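Local coordinates for IMC sub-compartment protein ISP1 (Toxoplasma gondii, PDB 4CHM) that adopts a pleckstrin homology fold and belongs to the inner membrane complex sub-compartment proteins critical for parasite replication, at residues 26-31 with 36-41; 56-61 with 100-105. All blocks are in the same frame, centred on the assembly; numbering follows the deposited sequence. Where two conformers were deposited one is given.

Contact 1 of 2, residues 26-31 with 36-41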
loop_
_atom_site.group_PDB
_atom_site.type_symbol
_atom_site.label_atom_id
_atom_site.label_comp_id
_atom_site.label_asym_id
_atom_site.label_seq_id
_atom_site.Cartn_x
_atom_site.Cartn_y
_atom_site.Cartn_z
ATOM N N VAL A 26 -7.602 -2.001 -5.110
ATOM C CA VAL A 26 -7.235 -0.785 -4.432
ATOM C C VAL A 26 -7.410 0.409 -5.324
ATOM O O VAL A 26 -7.582 0.273 -6.468
ATOM C CB VAL A 26 -5.767 -0.757 -3.955
ATOM C CG1 VAL A 26 -5.455 -1.775 -2.923
ATOM C CG2 VAL A 26 -4.793 -0.748 -5.084
ATOM N N LEU A 27 -7.312 1.581 -4.744
ATOM C CA LEU A 27 -7.193 2.814 -5.481
ATOM C C LEU A 27 -5.828 3.416 -5.374
ATOM O O LEU A 27 -5.185 3.339 -4.367
ATOM C CB LEU A 27 -8.192 3.844 -5.017
ATOM C CG LEU A 27 -9.643 3.493 -4.915
ATOM C CD1 LEU A 27 -10.416 4.719 -4.501
ATOM C CD2 LEU A 27 -10.148 2.956 -6.207
ATOM N N VAL A 28 -5.402 4.028 -6.446
ATOM C CA VAL A 28 -4.299 4.909 -6.398
ATOM C C VAL A 28 -4.809 6.340 -6.396
ATOM O O VAL A 28 -5.704 6.682 -7.113
ATOM C CB VAL A 28 -3.341 4.634 -7.553
ATOM C CG1 VAL A 28 -2.330 5.718 -7.706
ATOM C CG2 VAL A 28 -2.698 3.276 -7.400
ATOM N N LEU A 29 -4.245 7.158 -5.545
ATOM C CA LEU A 29 -4.649 8.561 -5.460
ATOM C C LEU A 29 -3.627 9.497 -6.161
ATOM O O LEU A 29 -2.442 9.575 -5.775
ATOM C CB LEU A 29 -4.910 8.970 -4.000
ATOM C CG LEU A 29 -5.775 7.993 -3.157
ATOM C CD1 LEU A 29 -5.648 8.232 -1.657
ATOM C CD2 LEU A 29 -7.257 7.981 -3.588
ATOM N N LEU A 30 -4.055 10.098 -7.270
ATOM C CA LEU A 30 -3.135 10.849 -8.110
ATOM C C LEU A 30 -2.898 12.250 -7.517
ATOM O O LEU A 30 -3.693 12.742 -6.683
ATOM C CB LEU A 30 -3.626 10.913 -9.579
ATOM C CG LEU A 30 -3.741 9.555 -10.314
ATOM C CD1 LEU A 30 -4.229 9.733 -11.744
ATOM C CD2 LEU A 30 -2.419 8.812 -10.335
ATOM N N GLN A 31 -1.793 12.870 -7.912
ATOM C CA GLN A 31 -1.393 14.159 -7.355
ATOM C C GLN A 31 -2.470 15.244 -7.598
ATOM O O GLN A 31 -2.722 16.093 -6.734
ATOM C CB GLN A 31 -0.043 14.585 -7.939
ATOM C CG GLN A 31 0.398 15.962 -7.467
ATOM C CD GLN A 31 1.721 16.410 -8.044
ATOM O OE1 GLN A 31 2.388 15.638 -8.725
ATOM N NE2 GLN A 31 2.099 17.660 -7.804
ATOM N N LEU A 36 -7.636 6.344 -9.356
ATOM C CA LEU A 36 -7.637 5.239 -10.281
ATOM C C LEU A 36 -8.019 3.976 -9.574
ATOM O O LEU A 36 -7.499 3.690 -8.560
ATOM C CB LEU A 36 -6.270 5.026 -10.922
ATOM C CG LEU A 36 -5.598 6.109 -11.733
ATOM C CD1 LEU A 36 -4.188 5.736 -12.115
ATOM C CD2 LEU A 36 -6.411 6.339 -12.965
ATOM N N GLN A 37 -8.943 3.232 -10.142
ATOM C CA GLN A 37 -9.229 1.862 -9.719
ATOM C C GLN A 37 -8.145 0.936 -10.244
ATOM O O GLN A 37 -7.881 0.937 -11.400
ATOM C CB GLN A 37 -10.529 1.314 -10.284
ATOM C CG GLN A 37 -11.808 2.070 -10.142
ATOM C CD GLN A 37 -12.979 1.313 -10.746
ATOM O OE1 GLN A 37 -13.035 1.060 -11.932
ATOM N NE2 GLN A 37 -13.885 0.930 -9.920
ATOM N N CYS A 38 -7.569 0.129 -9.385
ATOM C CA CYS A 38 -6.454 -0.701 -9.729
ATOM C C CYS A 38 -6.473 -2.089 -9.095
ATOM O O CYS A 38 -7.159 -2.322 -8.150
ATOM C CB CYS A 38 -5.164 -0.002 -9.328
ATOM S SG CYS A 38 -4.840 1.624 -9.975
ATOM N N ILE A 39 -5.664 -2.985 -9.623
ATOM C CA ILE A 39 -5.346 -4.233 -8.959
ATOM C C ILE A 39 -3.911 -4.241 -8.488
ATOM O O ILE A 39 -2.979 -3.964 -9.264
ATOM C CB ILE A 39 -5.560 -5.420 -9.920
ATOM C CG1 ILE A 39 -7.040 -5.469 -10.393
ATOM C CG2 ILE A 39 -5.038 -6.738 -9.330
ATOM C CD1 ILE A 39 -8.028 -5.807 -9.302
ATOM N N LEU A 40 -3.748 -4.532 -7.202
ATOM C CA LEU A 40 -2.465 -4.646 -6.554
ATOM C C LEU A 40 -2.138 -6.104 -6.384
ATOM O O LEU A 40 -2.960 -6.888 -5.883
ATOM C CB LEU A 40 -2.490 -3.978 -5.175
ATOM C CG LEU A 40 -1.218 -3.974 -4.331
ATOM C CD1 LEU A 40 -0.102 -3.126 -4.975
ATOM C CD2 LEU A 40 -1.521 -3.492 -2.898
ATOM N N HIS A 41 -0.918 -6.465 -6.748
ATOM C CA HIS A 41 -0.508 -7.851 -6.748
ATOM C C HIS A 41 0.897 -7.976 -6.247
ATOM O O HIS A 41 1.702 -7.071 -6.420
ATOM C CB HIS A 41 -0.620 -8.442 -8.157
ATOM C CG HIS A 41 -0.194 -9.884 -8.250
ATOM N ND1 HIS A 41 1.003 -10.255 -8.734
ATOM C CD2 HIS A 41 -0.889 -11.076 -7.979
ATOM C CE1 HIS A 41 1.094 -11.620 -8.747
ATOM N NE2 HIS A 41 -0.056 -12.115 -8.297
#
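The antiparallel hairpin of strands 24-29 and 35-43 is held here by four backbone bonds, which join V26 to C38 and V28 to L36 in two hydrogen-bonded pairs. V26 N reaches C38 O at 3.1 Å with an N-H...O angle of 176°, although the donor is tilted from the carbonyl plane. C38 N returns to V26 O, and V28 and L36 exchange the other two bonds. L27 and Q37 form the non-hydrogen-bonded pair between them. Here L27 CA makes a CA-H...O contact of 3.2 Å with L36 O.

V26, V28, L36 and C38 put their side chains on one face of the sheet. V26 CG2 sits 4.0 Å from L40 CB. V28 CG2 meets C38 SG at 3.7 Å. That methyl lies beside its own backbone N, with CG1 taking the place anti to the N (chi1 168°). C38 SG also forms a disulfide with C53 of the next strand, 48-53. On this same face, I51 and L104 pack on V28 and L40. Beyond the paired residues, the L30 side chain crosses that of L36, with L30 CD1 3.9 Å from L36 CG. On the other face, L27 CD2 lies 3.8 Å from Q37 CA. This is the first beta hairpin of a pleckstrin homology domain, with the face of V26, V28 and C38 turned to the hydrophobic core.

Contact 2 of 2, residues 56-61 with 100-105. With SO4 (sulfate ion), chain F; SO4 (sulfate ion), chain H.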
loop_
_atom_site.group_PDB
_atom_site.type_symbol
_atom_site.label_atom_id
_atom_site.label_comp_id
_atom_site.label_asym_id
_atom_site.label_seq_id
_atom_site.Cartn_x
_atom_site.Cartn_y
_atom_site.Cartn_z
ATOM N N LYS A 56 -2.898 -0.348 -17.788
ATOM C CA LYS A 56 -1.496 -0.097 -17.626
ATOM C C LYS A 56 -0.958 -0.712 -16.335
ATOM O O LYS A 56 -1.514 -0.570 -15.308
ATOM C CB LYS A 56 -1.260 1.405 -17.635
ATOM C CG LYS A 56 -1.299 2.047 -18.992
ATOM C CD LYS A 56 -1.579 3.537 -18.942
ATOM C CE LYS A 56 -0.518 4.298 -18.152
ATOM N NZ LYS A 56 0.281 5.333 -18.887
ATOM N N VAL A 57 0.146 -1.394 -16.435
ATOM C CA VAL A 57 0.762 -2.054 -15.308
ATOM C C VAL A 57 2.121 -1.456 -14.942
ATOM O O VAL A 57 2.958 -1.272 -15.797
ATOM C CB VAL A 57 0.916 -3.530 -15.634
ATOM C CG1 VAL A 57 1.698 -4.267 -14.588
ATOM C CG2 VAL A 57 -0.442 -4.143 -15.818
ATOM N N ARG A 58 2.296 -1.139 -13.674
ATOM C CA ARG A 58 3.563 -0.687 -13.151
ATOM C C ARG A 58 4.120 -1.683 -12.177
ATOM O O ARG A 58 3.458 -2.078 -11.267
ATOM C CB ARG A 58 3.473 0.687 -12.507
ATOM C CG ARG A 58 4.764 1.165 -11.897
ATOM C CD ARG A 58 4.736 2.633 -11.558
ATOM N NE ARG A 58 6.015 3.089 -11.078
ATOM C CZ ARG A 58 6.363 4.343 -10.854
ATOM N NH1 ARG A 58 5.542 5.328 -11.049
ATOM N NH2 ARG A 58 7.563 4.597 -10.432
ATOM N N VAL A 59 5.365 -2.045 -12.372
ATOM C CA VAL A 59 6.028 -3.004 -11.540
ATOM C C VAL A 59 7.030 -2.311 -10.609
ATOM O O VAL A 59 7.912 -1.640 -11.058
ATOM C CB VAL A 59 6.716 -4.109 -12.373
ATOM C CG1 VAL A 59 7.618 -4.962 -11.519
ATOM C CG2 VAL A 59 5.717 -4.995 -13.092
ATOM N N ILE A 60 6.857 -2.484 -9.315
ATOM C CA ILE A 60 7.787 -1.939 -8.336
ATOM C C ILE A 60 8.483 -3.078 -7.590
ATOM O O ILE A 60 7.878 -3.726 -6.714
ATOM C CB ILE A 60 7.080 -1.044 -7.295
ATOM C CG1 ILE A 60 6.315 0.095 -7.969
ATOM C CG2 ILE A 60 8.104 -0.427 -6.349
ATOM C CD1 ILE A 60 4.828 0.030 -7.751
ATOM N N PRO A 61 9.760 -3.339 -7.932
ATOM C CA PRO A 61 10.573 -4.252 -7.113
ATOM C C PRO A 61 10.547 -3.857 -5.639
ATOM O O PRO A 61 10.573 -2.667 -5.305
ATOM C CB PRO A 61 11.998 -4.088 -7.678
ATOM C CG PRO A 61 11.830 -3.437 -9.010
ATOM C CD PRO A 61 10.558 -2.621 -8.943
ATOM N N ASN A 100 9.931 9.542 -5.167
ATOM C CA ASN A 100 8.528 9.953 -5.116
ATOM C C ASN A 100 7.673 8.858 -4.493
ATOM O O ASN A 100 8.180 7.794 -4.103
ATOM C CB ASN A 100 8.017 10.308 -6.528
ATOM C CG ASN A 100 8.735 11.515 -7.119
ATOM O OD1 ASN A 100 8.968 12.515 -6.421
ATOM N ND2 ASN A 100 9.077 11.438 -8.413
ATOM N N CYS A 101 6.369 9.115 -4.406
ATOM C CA CYS A 101 5.492 8.318 -3.572
ATOM C C CYS A 101 4.224 7.896 -4.326
ATOM O O CYS A 101 3.596 8.711 -4.987
ATOM C CB CYS A 101 5.121 9.089 -2.297
ATOM S SG CYS A 101 6.520 9.721 -1.325
ATOM N N ILE A 102 3.838 6.627 -4.201
ATOM C CA ILE A 102 2.578 6.175 -4.761
ATOM C C ILE A 102 1.591 5.888 -3.653
ATOM O O ILE A 102 1.737 4.898 -2.927
ATOM C CB ILE A 102 2.770 4.918 -5.620
ATOM C CG1 ILE A 102 3.716 5.218 -6.813
ATOM C CG2 ILE A 102 1.412 4.425 -6.134
ATOM C CD1 ILE A 102 4.021 3.995 -7.682
ATOM N N PRO A 103 0.533 6.702 -3.557
ATOM C CA PRO A 103 -0.414 6.452 -2.460
ATOM C C PRO A 103 -1.501 5.453 -2.822
ATOM O O PRO A 103 -2.219 5.645 -3.794
ATOM C CB PRO A 103 -1.015 7.849 -2.195
ATOM C CG PRO A 103 -0.097 8.824 -2.945
ATOM C CD PRO A 103 0.334 8.040 -4.141
ATOM N N LEU A 104 -1.608 4.391 -2.020
ATOM C CA LEU A 104 -2.581 3.313 -2.240
ATOM C C LEU A 104 -3.621 3.433 -1.168
ATOM O O LEU A 104 -3.291 3.514 0.039
ATOM C CB LEU A 104 -1.933 1.947 -2.073
ATOM C CG LEU A 104 -0.717 1.619 -2.932
ATOM C CD1 LEU A 104 -0.131 0.301 -2.497
ATOM C CD2 LEU A 104 -1.100 1.585 -4.383
ATOM N N ARG A 105 -4.879 3.422 -1.559
ATOM C CA ARG A 105 -5.961 3.417 -0.544
ATOM C C ARG A 105 -6.632 2.033 -0.490
ATOM O O ARG A 105 -7.113 1.543 -1.506
ATOM C CB ARG A 105 -7.015 4.480 -0.857
ATOM C CG ARG A 105 -8.143 4.484 0.193
ATOM C CD ARG A 105 -9.216 5.481 -0.162
ATOM N NE ARG A 105 -8.776 6.877 0.002
ATOM C CZ ARG A 105 -9.477 7.924 -0.455
ATOM N NH1 ARG A 105 -10.589 7.708 -1.161
ATOM N NH2 ARG A 105 -9.036 9.176 -0.283
HETATM S S SO4 F . 8.170 8.125 -10.571
HETATM O O1 SO4 F . 8.135 9.434 -9.862
HETATM O O2 SO4 F . 9.231 8.146 -11.585
HETATM O O3 SO4 F . 6.849 7.919 -11.230
HETATM O O4 SO4 F . 8.473 7.026 -9.603
HETATM S S SO4 H . -12.487 10.724 -0.835
HETATM O O1 SO4 H . -13.102 10.091 0.392
HETATM O O2 SO4 H . -11.148 11.387 -0.528
HETATM O O3 SO4 H . -13.423 11.739 -1.416
HETATM O O4 SO4 H . -12.292 9.731 -1.946
#
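I60 and I102 meet through their terminal methyls, tip to tip, with CD1 of I60 4.0 Å from CD1 of I102. This is the tightly packed part of the contact. I60 is buried, and L95, I51 and I65 close around it. I102 CG1 is anti to the carbonyl carbon (chi1 -61°), and CD1 carries the chain in an extended line toward strand 56-61. The same methyl lies over one face of the R58 guanidinium, offset toward its rim, 3.9 Å from R58 NH1.

The strands are not neighbours in the sheet. Their closest CA atoms, those of I60 and I102, are 10.3 Å apart, and no hydrogen bond links the segments directly. The strongly bent sheet of the pleckstrin homology fold brings such distant strands face to face across its interior.

The loose side is polar. R58 is exposed. At its guanidinium edge, R58 NH1 binds sulfate O3 at 2.9 Å and R58 NH2 binds O4 at 2.7 Å. N100 ND2 grips O1 of this sulfate from the other segment, so the anion bridges the two. It probably comes from the crystallisation liquor. A second sulfate takes two bonds from R105, whose NE forms a salt bridge with D87.

How the contacts relate
Contacts 1 and 2 share one antiparallel sheet, and their centres are 8 Å apart. Strand 24-29 of contact 1 lies next to strand 101-105 of contact 2. The probable hydrogen bonds L27 O to R105 N (2.8 Å) and L29 N to P103 O (3.1 Å) join them. Contact 1 pairs the adjacent strands 24-29 and 35-43, whereas contact 2 spans the interior from 101-105 to the edge strand 56-61. Strand 48-53 connects the other two segments, because it lies between 35-43 and 56-61. The sulfate held by R105 in contact 2 lies about 6 Å, between nearest atoms, from the L27 side chain of contact 1.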